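Local coordinates for endoglucanase FnCel5A (Fervidobacterium nodosum, PDB 3NCO), which probably hydrolyses beta-1,4-glucosidic bonds within cellulose, at residues 33-36 with 40-43; 125-130 with 163-168; 188-193 with 246-251. One frame throughout, in Å; residues are numbered along the deposited sequence.

Contact 1: residues 33-36 with 40-43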
# COMPACT_ATOMS: atom_id res chain seq x y z
N PRO A 33 -10.23 -5.33 12.59
CA PRO A 33 -9.84 -5.50 14.00
C PRO A 33 -9.42 -6.94 14.32
O PRO A 33 -8.53 -7.19 15.16
CB PRO A 33 -11.12 -5.15 14.77
CG PRO A 33 -11.92 -4.28 13.81
CD PRO A 33 -11.60 -4.81 12.43
N VAL A 34 -10.15 -7.89 13.73
CA VAL A 34 -9.83 -9.31 13.77
C VAL A 34 -9.98 -9.82 12.32
O VAL A 34 -10.98 -9.52 11.62
CB VAL A 34 -10.82 -10.10 14.67
CG1 VAL A 34 -10.52 -11.59 14.53
CG2 VAL A 34 -10.70 -9.70 16.13
N GLU A 35 -8.98 -10.58 11.84
CA GLU A 35 -9.06 -11.00 10.42
C GLU A 35 -10.34 -11.81 10.23
O GLU A 35 -10.62 -12.78 10.96
CB GLU A 35 -7.86 -11.84 10.02
CG GLU A 35 -7.74 -12.06 8.49
CD GLU A 35 -6.69 -13.11 8.11
OE1 GLU A 35 -6.01 -13.59 9.02
OE2 GLU A 35 -6.59 -13.45 6.90
N GLY A 36 -11.08 -11.43 9.20
CA GLY A 36 -12.37 -12.09 8.91
C GLY A 36 -13.55 -11.23 9.30
O GLY A 36 -14.65 -11.40 8.78
N VAL A 40 -13.38 -10.78 4.89
CA VAL A 40 -12.26 -11.32 4.11
C VAL A 40 -11.31 -12.06 5.01
O VAL A 40 -10.94 -11.59 6.10
CB VAL A 40 -11.51 -10.22 3.39
CG1 VAL A 40 -10.44 -10.83 2.48
CG2 VAL A 40 -12.47 -9.38 2.55
N TYR A 41 -10.89 -13.25 4.57
CA TYR A 41 -9.96 -14.02 5.39
C TYR A 41 -9.00 -14.60 4.38
O TYR A 41 -9.45 -15.23 3.40
CB TYR A 41 -10.68 -15.15 6.16
CG TYR A 41 -9.69 -15.96 6.97
CD1 TYR A 41 -9.23 -15.46 8.18
CD2 TYR A 41 -9.19 -17.20 6.51
CE1 TYR A 41 -8.29 -16.15 8.95
CE2 TYR A 41 -8.21 -17.89 7.25
CZ TYR A 41 -7.78 -17.35 8.46
OH TYR A 41 -6.85 -18.02 9.24
N ILE A 42 -7.70 -14.41 4.60
CA ILE A 42 -6.70 -14.81 3.58
C ILE A 42 -6.51 -16.33 3.51
O ILE A 42 -6.07 -16.97 4.45
CB ILE A 42 -5.35 -14.08 3.78
CG1 ILE A 42 -5.58 -12.54 3.81
CG2 ILE A 42 -4.33 -14.53 2.67
CD1 ILE A 42 -4.41 -11.73 4.22
N GLU A 43 -6.88 -16.88 2.37
CA GLU A 43 -6.69 -18.30 2.08
C GLU A 43 -5.34 -18.48 1.45
O GLU A 43 -4.90 -17.66 0.65
CB GLU A 43 -7.84 -18.83 1.14
CG GLU A 43 -9.26 -18.67 1.78
CD GLU A 43 -10.49 -19.11 0.86
OE1 GLU A 43 -10.26 -19.92 -0.12
OE2 GLU A 43 -11.71 -18.70 1.12
O HOH W 1 -11.87 -9.33 7.39
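E35 turns its CG anti to the backbone N (chi1 -168°) and keeps the rest of its chain extended, which carries the carboxylate across to Y41 and I42. Y41 also sets its ring anti to its own N, which puts the ring under the E35 carboxylate. The two side chains cross at about a right angle, yet their flat groups lie only 24° apart. OE2 of E35 sits 3.5 Å above the Y41 ring plane, displaced toward the rim. OE1 lies 3.4 Å from Y41 CE1. The backbone N of I42 donates to E35 OE2 at 2.7 Å, nearly straight at 169° and almost along the C-O axis of that oxygen.

Behind this grip, water 1 joins the two backbones. It accepts from G36 N at 2.9 Å and donates to V40 O at 2.8 Å. At the backbone angles of G36 a CB would collide with the preceding carbonyl O, so glycine suits the turn.

R83 of helix 78-93 pairs with E35 OE1 and also binds I42 O. Both segments lie in the loop between strand 22-25 and helix 44-53. An alanine here removes the carboxylate, and the I42 N-H and the R83 charge would probably be left without their mate. A carboxylate over a ring face is unlikely to gain from the pi cloud, so the I42 N-H and R83 are likely to be what fix it.

Contact 2: residues 125-130 with 163-168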
# COMPACT_ATOMS: atom_id res chain seq x y z
N GLN A 125 9.84 -5.16 16.98
CA GLN A 125 9.46 -6.56 17.02
C GLN A 125 9.27 -7.20 15.64
O GLN A 125 9.67 -8.35 15.45
CB GLN A 125 8.18 -6.69 17.80
CG GLN A 125 8.44 -6.44 19.26
CD GLN A 125 7.14 -6.48 20.01
OE1 GLN A 125 6.61 -7.55 20.23
NE2 GLN A 125 6.57 -5.31 20.31
N VAL A 126 8.59 -6.54 14.74
CA VAL A 126 8.34 -7.10 13.41
C VAL A 126 9.68 -7.25 12.67
O VAL A 126 9.98 -8.35 12.09
CB VAL A 126 7.39 -6.24 12.59
CG1 VAL A 126 7.21 -6.87 11.18
CG2 VAL A 126 6.04 -6.07 13.31
N ALA A 127 10.52 -6.23 12.76
CA ALA A 127 11.86 -6.33 12.18
C ALA A 127 12.64 -7.48 12.79
O ALA A 127 13.39 -8.21 12.09
CB ALA A 127 12.66 -5.00 12.33
N GLN A 128 12.58 -7.65 14.12
CA GLN A 128 13.33 -8.75 14.71
C GLN A 128 12.80 -10.07 14.16
O GLN A 128 13.60 -10.99 13.82
CB GLN A 128 13.20 -8.74 16.22
CG GLN A 128 13.79 -10.00 16.91
CD GLN A 128 15.31 -10.01 16.90
OE1 GLN A 128 15.94 -8.96 16.91
NE2 GLN A 128 15.90 -11.21 16.89
N ALA A 129 11.48 -10.17 14.07
CA ALA A 129 10.85 -11.46 13.68
C ALA A 129 11.18 -11.84 12.24
O ALA A 129 11.38 -13.04 11.92
CB ALA A 129 9.36 -11.46 13.93
N PHE A 130 11.26 -10.82 11.37
CA PHE A 130 11.46 -11.09 9.94
C PHE A 130 12.92 -10.88 9.46
O PHE A 130 13.20 -10.97 8.28
CB PHE A 130 10.45 -10.24 9.12
CG PHE A 130 9.04 -10.78 9.21
CD1 PHE A 130 8.64 -11.82 8.37
CD2 PHE A 130 8.13 -10.26 10.12
CE1 PHE A 130 7.32 -12.34 8.44
CE2 PHE A 130 6.80 -10.75 10.21
CZ PHE A 130 6.39 -11.78 9.34
N GLY A 163 15.22 3.66 12.24
CA GLY A 163 16.38 3.36 13.09
C GLY A 163 16.28 2.01 13.77
O GLY A 163 17.26 1.21 13.79
N GLU A 164 15.10 1.70 14.33
CA GLU A 164 14.91 0.40 14.98
C GLU A 164 14.89 -0.73 13.96
O GLU A 164 15.46 -1.81 14.18
CB GLU A 164 13.62 0.39 15.79
CG GLU A 164 13.77 1.21 17.09
CD GLU A 164 14.79 0.60 18.04
OE1 GLU A 164 14.99 -0.63 18.04
OE2 GLU A 164 15.40 1.37 18.80
N ILE A 165 14.24 -0.51 12.82
CA ILE A 165 14.28 -1.53 11.77
C ILE A 165 15.71 -1.84 11.34
O ILE A 165 16.09 -3.02 11.19
CB ILE A 165 13.44 -1.08 10.53
CG1 ILE A 165 11.93 -1.02 10.89
CG2 ILE A 165 13.72 -1.97 9.28
CD1 ILE A 165 11.02 -0.36 9.81
N ARG A 166 16.50 -0.78 11.13
CA ARG A 166 17.85 -0.94 10.58
C ARG A 166 18.83 -1.68 11.49
O ARG A 166 19.85 -2.16 11.02
CB ARG A 166 18.39 0.43 10.13
CG ARG A 166 17.70 0.92 8.90
CD ARG A 166 18.37 0.46 7.66
NE ARG A 166 17.65 0.91 6.46
CZ ARG A 166 16.87 0.15 5.70
NH1 ARG A 166 16.64 -1.12 5.95
NH2 ARG A 166 16.31 0.70 4.66
N LYS A 167 18.50 -1.77 12.79
CA LYS A 167 19.35 -2.45 13.76
C LYS A 167 19.47 -3.94 13.41
O LYS A 167 20.54 -4.53 13.54
CB LYS A 167 18.79 -2.28 15.19
CG LYS A 167 19.08 -0.92 15.79
CD LYS A 167 18.61 -0.83 17.22
CE LYS A 167 18.85 0.56 17.77
NZ LYS A 167 18.30 0.62 19.16
N THR A 168 18.36 -4.53 12.97
CA THR A 168 18.29 -5.94 12.64
C THR A 168 18.20 -6.22 11.11
O THR A 168 18.49 -7.32 10.67
CB THR A 168 17.06 -6.61 13.31
OG1 THR A 168 15.89 -5.85 13.03
CG2 THR A 168 17.26 -6.73 14.83
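A127 pushes its methyl group against T168, with CB 3.4 Å from T168 OG1. The same methyl rests on the backbone of the facing helix, with A127 CB 3.9 Å from I165 CA. The I165 side chain adds a looser apolar contact, where A127 CB stands 4.3 Å from I165 CG1. So small a residue lets the backbones come close, and the CA atoms of A127 and I165 are 5.4 Å apart.

T168 places OG1 between its backbone N and carbonyl carbon (chi1 51°). This turns the hydroxyl toward A127 and leaves the methyl CG2 for Q128. Q128 bends at chi2 (73°), so that its amide end swings toward the other helix and runs across T168. Its OE1 ends 3.3 Å from T168 CG2.

The two segments lie on helices 112-130 and 151-168, which follow one another in the outer layer of the TIM barrel. The axes of the two short segments run nearly parallel, 17° apart, with a closest approach of 8.5 Å. Strand 137-140 lies between the helices in sequence and beneath them in space. F139 of that strand touches both A127 and I165, so the inner side of the contact packs on the barrel wall.

Polar links flank the packing. K167 NZ makes a salt bridge to E164 OE2 at 3.0 Å, coming from above the carboxylate plane. The other carboxylate oxygen of E164 pairs with K124 of helix 112-130, which adds a charged link between the helices. N169, just past T168, donates its side-chain amide to A127 O.

Contact 3: residues 188-193 with 246-251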
# COMPACT_ATOMS: atom_id res chain seq x y z
N ARG A 188 5.67 16.93 -1.65
CA ARG A 188 6.68 17.92 -1.34
C ARG A 188 6.83 18.14 0.16
O ARG A 188 7.76 18.82 0.58
CB ARG A 188 6.33 19.25 -2.02
CG ARG A 188 4.92 19.82 -1.60
CD ARG A 188 4.64 21.13 -2.37
NE ARG A 188 3.53 21.96 -1.89
CZ ARG A 188 2.23 21.89 -2.26
NH1 ARG A 188 1.38 22.79 -1.72
NH2 ARG A 188 1.74 20.95 -3.11
N GLU A 189 5.90 17.62 0.97
CA GLU A 189 5.99 17.84 2.41
C GLU A 189 6.85 16.78 3.03
O GLU A 189 7.22 16.90 4.17
CB GLU A 189 4.59 17.77 3.08
CG GLU A 189 3.52 18.64 2.43
CD GLU A 189 3.71 20.12 2.64
OE1 GLU A 189 4.56 20.53 3.48
OE2 GLU A 189 3.00 20.89 1.95
N LEU A 190 7.14 15.72 2.29
CA LEU A 190 7.91 14.59 2.86
C LEU A 190 9.38 14.94 2.90
O LEU A 190 9.94 15.36 1.87
CB LEU A 190 7.68 13.35 2.01
CG LEU A 190 8.28 12.03 2.42
CD1 LEU A 190 7.84 11.62 3.84
CD2 LEU A 190 7.92 10.93 1.38
N LYS A 191 10.02 14.79 4.08
CA LYS A 191 11.47 14.99 4.23
C LYS A 191 12.15 13.62 4.27
O LYS A 191 11.82 12.79 5.13
CB LYS A 191 11.78 15.78 5.49
CG LYS A 191 13.21 16.04 5.66
CD LYS A 191 13.57 16.44 7.08
CE LYS A 191 13.11 17.85 7.39
NZ LYS A 191 13.49 18.12 8.81
N LEU A 192 13.10 13.39 3.37
CA LEU A 192 13.77 12.09 3.27
C LEU A 192 14.91 11.97 4.30
O LEU A 192 15.14 12.89 5.10
CB LEU A 192 14.17 11.78 1.82
CG LEU A 192 12.99 11.66 0.86
CD1 LEU A 192 13.47 11.37 -0.55
CD2 LEU A 192 12.10 10.49 1.33
N VAL A 193 15.53 10.83 4.36
CA VAL A 193 16.71 10.62 5.19
C VAL A 193 17.76 10.00 4.27
O VAL A 193 17.43 9.59 3.16
CB VAL A 193 16.42 9.68 6.37
CG1 VAL A 193 15.44 10.39 7.35
CG2 VAL A 193 15.87 8.39 5.89
N SER A 246 6.70 12.51 -10.15
CA SER A 246 7.90 12.11 -10.84
C SER A 246 8.97 13.18 -10.77
O SER A 246 10.13 12.90 -10.47
CB SER A 246 7.54 11.79 -12.31
OG SER A 246 8.72 11.70 -13.07
N GLU A 247 8.61 14.45 -11.02
CA GLU A 247 9.65 15.48 -10.91
C GLU A 247 10.23 15.57 -9.48
O GLU A 247 11.46 15.71 -9.29
CB GLU A 247 9.09 16.85 -11.36
CG GLU A 247 8.64 16.86 -12.84
CD GLU A 247 7.96 18.18 -13.27
OE1 GLU A 247 7.51 18.96 -12.38
OE2 GLU A 247 7.86 18.42 -14.50
N TRP A 248 9.36 15.47 -8.48
CA TRP A 248 9.85 15.44 -7.09
C TRP A 248 10.77 14.26 -6.80
O TRP A 248 11.83 14.42 -6.19
CB TRP A 248 8.65 15.48 -6.10
CG TRP A 248 9.07 15.45 -4.67
CD1 TRP A 248 9.31 16.52 -3.87
CD2 TRP A 248 9.32 14.28 -3.87
NE1 TRP A 248 9.70 16.11 -2.62
CE2 TRP A 248 9.71 14.73 -2.58
CE3 TRP A 248 9.24 12.89 -4.11
CZ2 TRP A 248 10.01 13.83 -1.50
CZ3 TRP A 248 9.56 12.00 -3.05
CH2 TRP A 248 9.92 12.48 -1.77
N ALA A 249 10.34 13.06 -7.23
CA ALA A 249 11.15 11.87 -6.97
C ALA A 249 12.53 11.93 -7.67
O ALA A 249 13.54 11.44 -7.10
CB ALA A 249 10.38 10.65 -7.37
N LYS A 250 12.56 12.45 -8.90
CA LYS A 250 13.84 12.56 -9.59
C LYS A 250 14.75 13.55 -8.84
O LYS A 250 15.97 13.35 -8.73
CB LYS A 250 13.61 13.04 -11.00
CG LYS A 250 13.03 11.99 -11.92
CD LYS A 250 12.65 12.83 -13.09
CE LYS A 250 12.18 12.08 -14.23
NZ LYS A 250 11.91 13.23 -15.17
N LYS A 251 14.15 14.67 -8.38
CA LYS A 251 14.95 15.67 -7.67
C LYS A 251 15.48 15.09 -6.38
O LYS A 251 16.60 15.45 -5.96
CB LYS A 251 14.09 16.90 -7.38
CG LYS A 251 14.86 18.01 -6.67
CD LYS A 251 13.98 19.18 -6.33
CE LYS A 251 14.82 20.27 -5.62
NZ LYS A 251 16.12 20.49 -6.27
O HOH W 2 10.38 17.27 -0.09
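R188 and W248 bring their CA atoms to 7.0 Å, where the chain leaves the end of a 3-10 segment that includes 188-189 and passes helix segment 246-251 as a loop. W248 holds its CG anti to the backbone N (chi1 -180°), which projects the indole from the helix toward that loop. The backbone of R188 lies against the pyrrole part, with R188 CA 3.7 Å from W248 NE1 and the R188 N over one face of the ring. L190 O comes to the edge, near the ring plane, 3.7 Å from W248 CZ2.

Two leucines meet the far end of the six-membered ring. L192 CD1 approaches W248 CH2 obliquely at 3.9 Å. L190 CD2 reaches the same CH2 at 4.0 Å, its side chain lying across the indole.

Water 2 sits in the indole plane and accepts from W248 NE1 at 2.9 Å. It donates to L190 O at 2.8 Å and to R188 O at 3.1 Å. One water therefore satisfies the indole N-H and joins it to two loop carbonyls. R188 NH2 hydrogen-bonds the hydroxyl of Y244, one turn back on helix 232-252.

The contact sits on the barrel wall. V200 of strand 198-204 touches W248, L190 and L192, while W154 and N155 of helix 151-168 meet L190.

In the fold
The three contacts lie in series along one TIM barrel and do not touch. Contact 1 belongs to the loop after the first barrel strand. Such loops surround the active site in this fold. Contacts 2 and 3 lie in the outer layer, their centres 25 Å apart and their nearest atoms about 8 Å apart. Helix 151-168 links them. Its residues 163-168 form one side of contact 2, and its earlier residues N155 and Y158 bind the 188-193 loop. R166 also reaches D195, just beyond that loop. Contacts 1 and 3 lie on opposite sides of the chain's centre, 35 Å apart between centres.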